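Local atomic coordinates of glycosyl hydrolase, family 38 (Enterococcus faecalis, PDB entry 5KBP), a protein that probably hydrolyses alpha-mannosidic linkages in carbohydrates, as a member of glycoside hydrolase family 38. Residues 321-332 with 382-393; 394-405 with 503-511. One frame throughout, in Å; residues are numbered along the deposited sequence.

Contact 1 (321-332 with 382-393). With SO4 (sulfate ion), chain G.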
# COMPACT_ATOMS: atom_id res chain seq x y z
N ALA A 321 20.77 -9.03 -3.17
CA ALA A 321 20.07 -10.29 -2.98
C ALA A 321 20.47 -11.33 -4.02
O ALA A 321 20.83 -12.46 -3.67
CB ALA A 321 18.56 -10.06 -3.01
N GLU A 322 20.41 -10.96 -5.30
CA GLU A 322 20.73 -11.93 -6.35
C GLU A 322 22.17 -12.41 -6.31
O GLU A 322 22.39 -13.63 -6.41
CB GLU A 322 20.37 -11.33 -7.72
CG GLU A 322 18.88 -11.26 -7.99
CD GLU A 322 18.56 -10.79 -9.40
OE1 GLU A 322 19.50 -10.35 -10.10
OE2 GLU A 322 17.38 -10.86 -9.80
N PRO A 323 23.19 -11.55 -6.18
CA PRO A 323 24.56 -12.09 -6.10
C PRO A 323 24.79 -12.98 -4.89
O PRO A 323 25.47 -14.01 -4.99
CB PRO A 323 25.43 -10.82 -6.04
CG PRO A 323 24.60 -9.76 -6.67
CD PRO A 323 23.20 -10.08 -6.25
N LEU A 324 24.22 -12.62 -3.73
CA LEU A 324 24.36 -13.46 -2.55
C LEU A 324 23.63 -14.79 -2.73
O LEU A 324 24.15 -15.84 -2.35
CB LEU A 324 23.84 -12.72 -1.32
CG LEU A 324 24.72 -11.60 -0.77
CD1 LEU A 324 24.00 -10.83 0.32
CD2 LEU A 324 26.04 -12.15 -0.26
N ALA A 325 22.43 -14.75 -3.31
CA ALA A 325 21.69 -15.99 -3.55
C ALA A 325 22.37 -16.84 -4.62
O ALA A 325 22.30 -18.08 -4.55
CB ALA A 325 20.25 -15.68 -3.96
N ALA A 326 23.02 -16.21 -5.60
CA ALA A 326 23.75 -16.98 -6.60
C ALA A 326 24.93 -17.72 -5.99
O ALA A 326 25.24 -18.85 -6.38
CB ALA A 326 24.22 -16.06 -7.73
N MET A 327 25.60 -17.09 -5.01
CA MET A 327 26.69 -17.77 -4.31
C MET A 327 26.15 -18.82 -3.35
O MET A 327 26.74 -19.90 -3.20
CB MET A 327 27.55 -16.76 -3.57
CG MET A 327 28.24 -15.73 -4.45
SD MET A 327 29.24 -14.58 -3.49
CE MET A 327 29.78 -13.45 -4.77
N ALA A 328 25.03 -18.52 -2.68
CA ALA A 328 24.45 -19.46 -1.72
C ALA A 328 23.96 -20.74 -2.39
O ALA A 328 23.75 -21.74 -1.69
CB ALA A 328 23.31 -18.79 -0.96
N TYR A 329 23.76 -20.72 -3.71
CA TYR A 329 23.38 -21.94 -4.41
C TYR A 329 24.48 -23.00 -4.33
O TYR A 329 24.20 -24.20 -4.39
CB TYR A 329 23.05 -21.62 -5.87
CG TYR A 329 22.81 -22.84 -6.73
CD1 TYR A 329 21.56 -23.42 -6.82
CD2 TYR A 329 23.85 -23.41 -7.47
CE1 TYR A 329 21.33 -24.53 -7.60
CE2 TYR A 329 23.63 -24.52 -8.26
CZ TYR A 329 22.37 -25.08 -8.32
OH TYR A 329 22.16 -26.19 -9.11
N GLU A 330 25.74 -22.57 -4.19
CA GLU A 330 26.84 -23.51 -4.15
C GLU A 330 26.76 -24.44 -2.94
O GLU A 330 27.24 -25.57 -3.00
CB GLU A 330 28.17 -22.76 -4.16
CG GLU A 330 28.35 -21.81 -5.34
CD GLU A 330 28.69 -22.53 -6.63
OE1 GLU A 330 29.01 -23.74 -6.56
OE2 GLU A 330 28.63 -21.90 -7.71
N VAL A 331 26.17 -23.98 -1.84
CA VAL A 331 26.14 -24.75 -0.61
C VAL A 331 24.79 -25.38 -0.36
O VAL A 331 24.72 -26.42 0.32
CB VAL A 331 26.56 -23.87 0.59
CG1 VAL A 331 27.92 -23.22 0.34
CG2 VAL A 331 25.52 -22.82 0.90
N THR A 332 23.71 -24.81 -0.89
CA THR A 332 22.38 -25.33 -0.64
C THR A 332 21.79 -26.08 -1.83
O THR A 332 20.90 -26.91 -1.63
CB THR A 332 21.41 -24.21 -0.26
OG1 THR A 332 21.27 -23.30 -1.36
CG2 THR A 332 21.92 -23.46 0.97
N LEU A 382 15.52 -12.30 1.23
CA LEU A 382 16.30 -13.19 0.38
C LEU A 382 17.80 -12.97 0.57
O LEU A 382 18.58 -13.93 0.49
CB LEU A 382 15.91 -12.99 -1.09
CG LEU A 382 14.47 -13.39 -1.43
CD1 LEU A 382 14.15 -13.08 -2.89
CD2 LEU A 382 14.25 -14.86 -1.12
N ALA A 383 18.22 -11.73 0.82
CA ALA A 383 19.63 -11.47 1.08
C ALA A 383 20.06 -12.05 2.42
O ALA A 383 21.17 -12.57 2.55
CB ALA A 383 19.91 -9.97 1.03
N ASP A 384 19.18 -11.98 3.43
CA ASP A 384 19.52 -12.52 4.74
C ASP A 384 19.51 -14.05 4.75
O ASP A 384 20.25 -14.66 5.52
CB ASP A 384 18.56 -11.98 5.80
CG ASP A 384 18.65 -10.48 5.95
OD1 ASP A 384 19.72 -9.91 5.63
OD2 ASP A 384 17.66 -9.86 6.39
N GLU A 385 18.68 -14.67 3.91
CA GLU A 385 18.70 -16.12 3.79
C GLU A 385 20.00 -16.60 3.16
O GLU A 385 20.65 -17.52 3.68
CB GLU A 385 17.50 -16.60 2.98
CG GLU A 385 16.16 -16.42 3.66
CD GLU A 385 16.10 -17.12 5.00
OE1 GLU A 385 16.25 -16.44 6.04
OE2 GLU A 385 15.91 -18.35 5.02
N ALA A 386 20.39 -15.99 2.05
CA ALA A 386 21.66 -16.34 1.41
C ALA A 386 22.84 -16.02 2.30
O ALA A 386 23.83 -16.77 2.34
CB ALA A 386 21.79 -15.62 0.07
N THR A 387 22.76 -14.91 3.03
CA THR A 387 23.85 -14.51 3.92
C THR A 387 24.04 -15.53 5.04
O THR A 387 25.17 -15.93 5.35
CB THR A 387 23.58 -13.12 4.49
OG1 THR A 387 24.01 -12.13 3.55
CG2 THR A 387 24.30 -12.91 5.80
N ARG A 388 22.94 -15.98 5.65
CA ARG A 388 23.04 -16.98 6.71
C ARG A 388 23.56 -18.31 6.17
O ARG A 388 24.35 -18.99 6.83
CB ARG A 388 21.69 -17.17 7.40
CG ARG A 388 21.73 -18.13 8.57
CD ARG A 388 20.35 -18.59 9.00
NE ARG A 388 19.71 -19.43 7.99
CZ ARG A 388 18.75 -19.02 7.18
NH1 ARG A 388 18.22 -19.86 6.29
NH2 ARG A 388 18.30 -17.77 7.25
N GLN A 389 23.12 -18.68 4.97
CA GLN A 389 23.53 -19.96 4.39
C GLN A 389 25.02 -19.96 4.04
O GLN A 389 25.70 -20.97 4.21
CB GLN A 389 22.68 -20.27 3.16
CG GLN A 389 21.24 -20.63 3.49
CD GLN A 389 20.28 -20.36 2.34
OE1 GLN A 389 20.69 -19.87 1.28
NE2 GLN A 389 19.01 -20.66 2.54
N LEU A 390 25.53 -18.83 3.54
CA LEU A 390 26.95 -18.74 3.23
C LEU A 390 27.80 -18.77 4.49
O LEU A 390 28.76 -19.54 4.59
CB LEU A 390 27.24 -17.48 2.41
CG LEU A 390 26.78 -17.50 0.95
CD1 LEU A 390 27.01 -16.15 0.29
CD2 LEU A 390 27.50 -18.60 0.19
N THR A 391 27.45 -17.93 5.48
CA THR A 391 28.24 -17.86 6.70
C THR A 391 28.19 -19.15 7.50
O THR A 391 29.16 -19.50 8.18
CB THR A 391 27.77 -16.69 7.56
OG1 THR A 391 26.36 -16.80 7.79
CG2 THR A 391 28.06 -15.36 6.87
N GLU A 392 27.07 -19.88 7.43
CA GLU A 392 27.00 -21.18 8.09
C GLU A 392 27.93 -22.21 7.46
O GLU A 392 28.27 -23.20 8.11
CB GLU A 392 25.56 -21.71 8.07
CG GLU A 392 25.02 -22.09 9.44
CD GLU A 392 24.47 -20.91 10.21
OE1 GLU A 392 23.26 -20.63 10.08
OE2 GLU A 392 25.24 -20.25 10.93
N ALA A 393 28.34 -21.99 6.21
CA ALA A 393 29.22 -22.91 5.51
C ALA A 393 30.69 -22.48 5.56
O ALA A 393 31.55 -23.24 5.09
CB ALA A 393 28.79 -23.05 4.04
S SO4 G . 18.85 -23.41 5.66
O1 SO4 G . 18.11 -24.11 6.71
O2 SO4 G . 19.77 -22.45 6.27
O3 SO4 G . 19.59 -24.37 4.87
O4 SO4 G . 17.91 -22.69 4.81

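Contact 2 (394-405 with 503-511). With SO4 (sulfate ion), chain D.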
# COMPACT_ATOMS: atom_id res chain seq x y z
N ILE A 394 30.99 -21.31 6.10
CA ILE A 394 32.37 -20.83 6.17
C ILE A 394 33.06 -21.47 7.37
O ILE A 394 32.52 -21.49 8.48
CB ILE A 394 32.40 -19.29 6.25
CG1 ILE A 394 31.86 -18.68 4.96
CG2 ILE A 394 33.82 -18.80 6.52
CD1 ILE A 394 31.89 -17.17 4.94
N ASP A 395 34.27 -21.99 7.14
CA ASP A 395 35.04 -22.63 8.19
C ASP A 395 35.53 -21.59 9.20
O ASP A 395 36.60 -21.00 9.02
CB ASP A 395 36.22 -23.40 7.59
CG ASP A 395 36.84 -24.39 8.57
OD1 ASP A 395 36.59 -24.28 9.79
OD2 ASP A 395 37.59 -25.27 8.11
N THR A 396 34.76 -21.37 10.26
CA THR A 396 35.11 -20.41 11.29
C THR A 396 35.87 -21.03 12.46
O THR A 396 36.26 -20.31 13.38
CB THR A 396 33.85 -19.70 11.81
OG1 THR A 396 32.87 -20.68 12.18
CG2 THR A 396 33.28 -18.78 10.75
N SER A 397 36.08 -22.35 12.44
CA SER A 397 36.89 -22.99 13.47
C SER A 397 38.35 -22.58 13.40
O SER A 397 39.11 -22.88 14.33
CB SER A 397 36.76 -24.51 13.36
OG SER A 397 37.18 -24.97 12.09
N VAL A 398 38.77 -21.91 12.32
CA VAL A 398 40.14 -21.43 12.22
C VAL A 398 40.42 -20.37 13.28
O VAL A 398 41.57 -20.22 13.73
CB VAL A 398 40.41 -20.91 10.79
CG1 VAL A 398 39.41 -19.82 10.43
CG2 VAL A 398 41.84 -20.43 10.64
N PHE A 399 39.40 -19.63 13.70
CA PHE A 399 39.56 -18.62 14.73
C PHE A 399 39.66 -19.28 16.11
O PHE A 399 39.15 -20.38 16.32
CB PHE A 399 38.39 -17.64 14.70
CG PHE A 399 38.29 -16.86 13.43
CD1 PHE A 399 39.34 -16.04 13.01
CD2 PHE A 399 37.15 -16.92 12.64
CE1 PHE A 399 39.25 -15.32 11.84
CE2 PHE A 399 37.06 -16.20 11.47
CZ PHE A 399 38.11 -15.40 11.07
N PRO A 400 40.33 -18.62 17.06
CA PRO A 400 40.46 -19.21 18.40
C PRO A 400 39.12 -19.30 19.11
O PRO A 400 38.14 -18.66 18.73
CB PRO A 400 41.41 -18.25 19.12
CG PRO A 400 41.23 -16.95 18.41
CD PRO A 400 41.00 -17.32 16.97
N GLU A 401 39.09 -20.11 20.16
CA GLU A 401 37.87 -20.30 20.93
C GLU A 401 37.48 -19.01 21.65
O GLU A 401 38.32 -18.16 21.94
CB GLU A 401 38.05 -21.44 21.94
CG GLU A 401 38.02 -22.82 21.31
CD GLU A 401 38.50 -23.91 22.25
OE1 GLU A 401 39.59 -23.74 22.85
OE2 GLU A 401 37.80 -24.93 22.40
N LYS A 402 36.18 -18.88 21.91
CA LYS A 402 35.53 -17.72 22.51
C LYS A 402 35.54 -16.49 21.60
O LYS A 402 35.09 -15.42 22.03
CB LYS A 402 36.13 -17.33 23.87
CG LYS A 402 36.12 -18.45 24.91
CD LYS A 402 36.76 -17.99 26.20
N ALA A 403 36.02 -16.61 20.37
CA ALA A 403 36.05 -15.48 19.46
C ALA A 403 34.70 -15.30 18.78
O ALA A 403 33.91 -16.24 18.64
CB ALA A 403 37.14 -15.67 18.40
N HIS A 404 34.43 -14.06 18.35
CA HIS A 404 33.20 -13.70 17.67
C HIS A 404 33.50 -13.39 16.21
O HIS A 404 33.88 -12.26 15.87
CB HIS A 404 32.54 -12.49 18.35
CG HIS A 404 32.36 -12.65 19.83
ND1 HIS A 404 31.34 -13.40 20.37
CD2 HIS A 404 33.07 -12.17 20.87
CE1 HIS A 404 31.43 -13.36 21.69
NE2 HIS A 404 32.47 -12.62 22.02
N PRO A 405 33.37 -14.36 15.30
CA PRO A 405 33.72 -14.12 13.90
C PRO A 405 32.60 -13.43 13.13
O PRO A 405 31.42 -13.54 13.46
CB PRO A 405 33.97 -15.53 13.36
CG PRO A 405 33.10 -16.40 14.18
CD PRO A 405 33.03 -15.78 15.56
N SER A 503 33.75 -11.39 -3.67
CA SER A 503 34.54 -12.21 -2.78
C SER A 503 34.04 -12.00 -1.35
O SER A 503 33.13 -11.19 -1.11
CB SER A 503 36.03 -11.88 -2.89
OG SER A 503 36.27 -10.52 -2.59
N TRP A 504 34.62 -12.73 -0.41
CA TRP A 504 34.32 -12.50 1.00
C TRP A 504 35.57 -12.72 1.84
O TRP A 504 36.40 -13.58 1.53
CB TRP A 504 33.18 -13.40 1.50
CG TRP A 504 33.46 -14.88 1.51
CD1 TRP A 504 34.25 -15.56 2.39
CD2 TRP A 504 32.93 -15.86 0.61
NE1 TRP A 504 34.25 -16.90 2.09
CE2 TRP A 504 33.45 -17.11 0.99
CE3 TRP A 504 32.08 -15.80 -0.50
CZ2 TRP A 504 33.14 -18.29 0.32
CZ3 TRP A 504 31.77 -16.97 -1.17
CH2 TRP A 504 32.30 -18.20 -0.76
N ASP A 505 35.71 -11.92 2.89
CA ASP A 505 36.81 -12.02 3.83
C ASP A 505 36.25 -12.21 5.24
O ASP A 505 35.29 -11.53 5.63
CB ASP A 505 37.70 -10.77 3.78
CG ASP A 505 38.52 -10.69 2.51
OD1 ASP A 505 39.12 -11.72 2.12
OD2 ASP A 505 38.56 -9.61 1.90
N SER A 506 36.84 -13.13 5.98
CA SER A 506 36.40 -13.45 7.33
C SER A 506 37.33 -12.84 8.36
O SER A 506 38.56 -12.84 8.18
CB SER A 506 36.32 -14.97 7.53
OG SER A 506 35.40 -15.56 6.63
N PHE A 507 36.75 -12.30 9.42
CA PHE A 507 37.49 -11.73 10.54
C PHE A 507 36.87 -12.23 11.84
O PHE A 507 35.84 -12.91 11.83
CB PHE A 507 37.51 -10.20 10.48
CG PHE A 507 38.08 -9.65 9.20
CD1 PHE A 507 39.44 -9.44 9.06
CD2 PHE A 507 37.24 -9.34 8.14
CE1 PHE A 507 39.96 -8.94 7.89
CE2 PHE A 507 37.76 -8.84 6.96
CZ PHE A 507 39.12 -8.63 6.83
N ALA A 508 37.49 -11.88 12.96
CA ALA A 508 36.98 -12.30 14.26
C ALA A 508 37.29 -11.22 15.29
O ALA A 508 38.16 -10.37 15.09
CB ALA A 508 37.57 -13.64 14.70
N LEU A 509 36.56 -11.27 16.40
CA LEU A 509 36.69 -10.31 17.49
C LEU A 509 37.13 -11.06 18.74
O LEU A 509 36.34 -11.81 19.33
CB LEU A 509 35.37 -9.58 17.72
CG LEU A 509 35.44 -8.11 18.14
CD1 LEU A 509 36.10 -7.28 17.06
CD2 LEU A 509 34.04 -7.58 18.44
N ILE A 510 38.38 -10.87 19.13
CA ILE A 510 38.93 -11.52 20.32
C ILE A 510 39.23 -10.46 21.37
O ILE A 510 39.36 -9.27 21.07
CB ILE A 510 40.20 -12.35 20.00
CG1 ILE A 510 41.31 -11.43 19.49
CG2 ILE A 510 39.88 -13.43 18.99
CD1 ILE A 510 42.63 -12.15 19.28
N GLN A 511 39.34 -10.91 22.61
CA GLN A 511 39.72 -10.01 23.70
C GLN A 511 41.21 -9.69 23.61
O GLN A 511 42.04 -10.59 23.50
CB GLN A 511 39.39 -10.63 25.05
CG GLN A 511 37.91 -10.85 25.29
CD GLN A 511 37.58 -10.99 26.77
OE1 GLN A 511 38.37 -10.61 27.63
NE2 GLN A 511 36.41 -11.53 27.06
S SO4 D . 33.60 -21.32 21.29
O1 SO4 D . 32.39 -21.81 21.93
O2 SO4 D . 34.74 -21.49 22.18
O3 SO4 D . 33.83 -22.06 20.05
O4 SO4 D . 33.44 -19.90 20.97

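Contact 1 (321-332 with 382-393)
Leu324 enters helix 382-393 as a knob, held in a hole made by Ala383, Ala386, Thr387 and Leu390. Chi1 of -74° puts its CG beside the backbone N, and chi2 of 172° sends CD1 toward Thr387 and CD2 toward Leu390. CD1 runs alongside Thr387, pointing the same way, and lies 3.5 Å from Thr387 OG1. CD2 meets Leu390 CD1. At the base of Leu324 the helices are close because alanines face each other. Ala386 CB stands 3.4 Å from Leu324 O and 3.7 Å from Ala328 CB. Leu390 then lies over the next turn, with its CD2 3.7 Å from Ala328 CA and its CD1 3.9 Å from Met327 CB. The two segments belong to the long helices 304-332 and 362-393 of the alpha-mannosidase middle domain. The axes of 321-332 and 382-393 come within 8.3 Å and cross at 36°, nearly the same way along. At the C-terminal end Val331 CG1 touches Ala393 CB. Beside it the Thr332 and Gln389 side chains cross at about a right angle, with Thr332 CG2 against Gln389 CD. Thr332 is fixed by OG1, which bonds back to Ala328 O from above the carbonyl plane. Gln389 turns OE1 to Ala328 CB, while NE2 donates to a sulfate O4 at 3.2 Å. Arg388 NH1 binds O2 of the same sulfate at 3.0 Å. This arginine is positioned by Glu385: NH1 and NH2 grip one carboxylate oxygen each, end-on. Glu385 is also paired with Lys478. Further out, Phe340 of helix 337-348 packs on Ala321, Ala325 and Leu382, and Phe409 packs on Leu324 and Leu390.

Contact 2 (394-405 with 503-511)
Phe399 lays its ring against strand 503-511, and Ala508 CB presses on one face. At the root, Phe399 CB is 4.1 Å from that methyl. CG and CD1 come nearer, with Phe399 CD1 at 3.4 Å from Ala508 CB. The methyl lies only 17° off the ring normal, a CH-pi contact. The opposite face carries Val398 CG1. Farther out, CE2 and CZ approach the backbone of Phe507, and CZ ends 4.0 Å from Ser506 CB. With CG anti to the carbonyl carbon (chi1 -63°), the ring reaches along the strand toward Ser506. The chain turns back through a type II turn, Pro400 to Ala403, and opens strand 404-410, paired with 503-511 in an antiparallel sheet of the family 38 C-terminal region. His404 and Leu509 form a hydrogen-bonded pair: His404 N donates to Leu509 O at 3.1 Å, and Leu509 N donates to His404 O at 2.9 Å. Pro405 and Ala508 are the adjoining non-hydrogen-bonded pair. Ile510 CG2 fits against Ala403 CB at 3.6 Å and Pro400 CG. At the far end Ile394 CD1 lies over the five-membered ring of Trp504, whose NE1 bonds to Ala816 O. On the turn, Lys402 N donates to two oxygens of a sulfate that Arg810 also binds.

Both contacts are mostly buried. None of the touching residues of contact 1 is exposed, while contact 2 has exposed Pro400 at its margin. Contact 1 pairs two helices of the middle domain by side-chain packing. Contact 2 joins a loop and the start of strand 404-410 to strand 503-511, and adds backbone hydrogen bonds and CH-pi contacts. Residues 382-393 of contact 1 run straight on into Ile394, the first residue of contact 2. The contacts lie about 18 Å apart, centre to centre. They touch where Met327 SD lies 4.2 Å from Trp504 CZ3. Each has a bound sulfate, probably from the crystallisation liquor, held by Arg388 and Gln389 in contact 1 and by Lys402 N-H with Arg810 in contact 2.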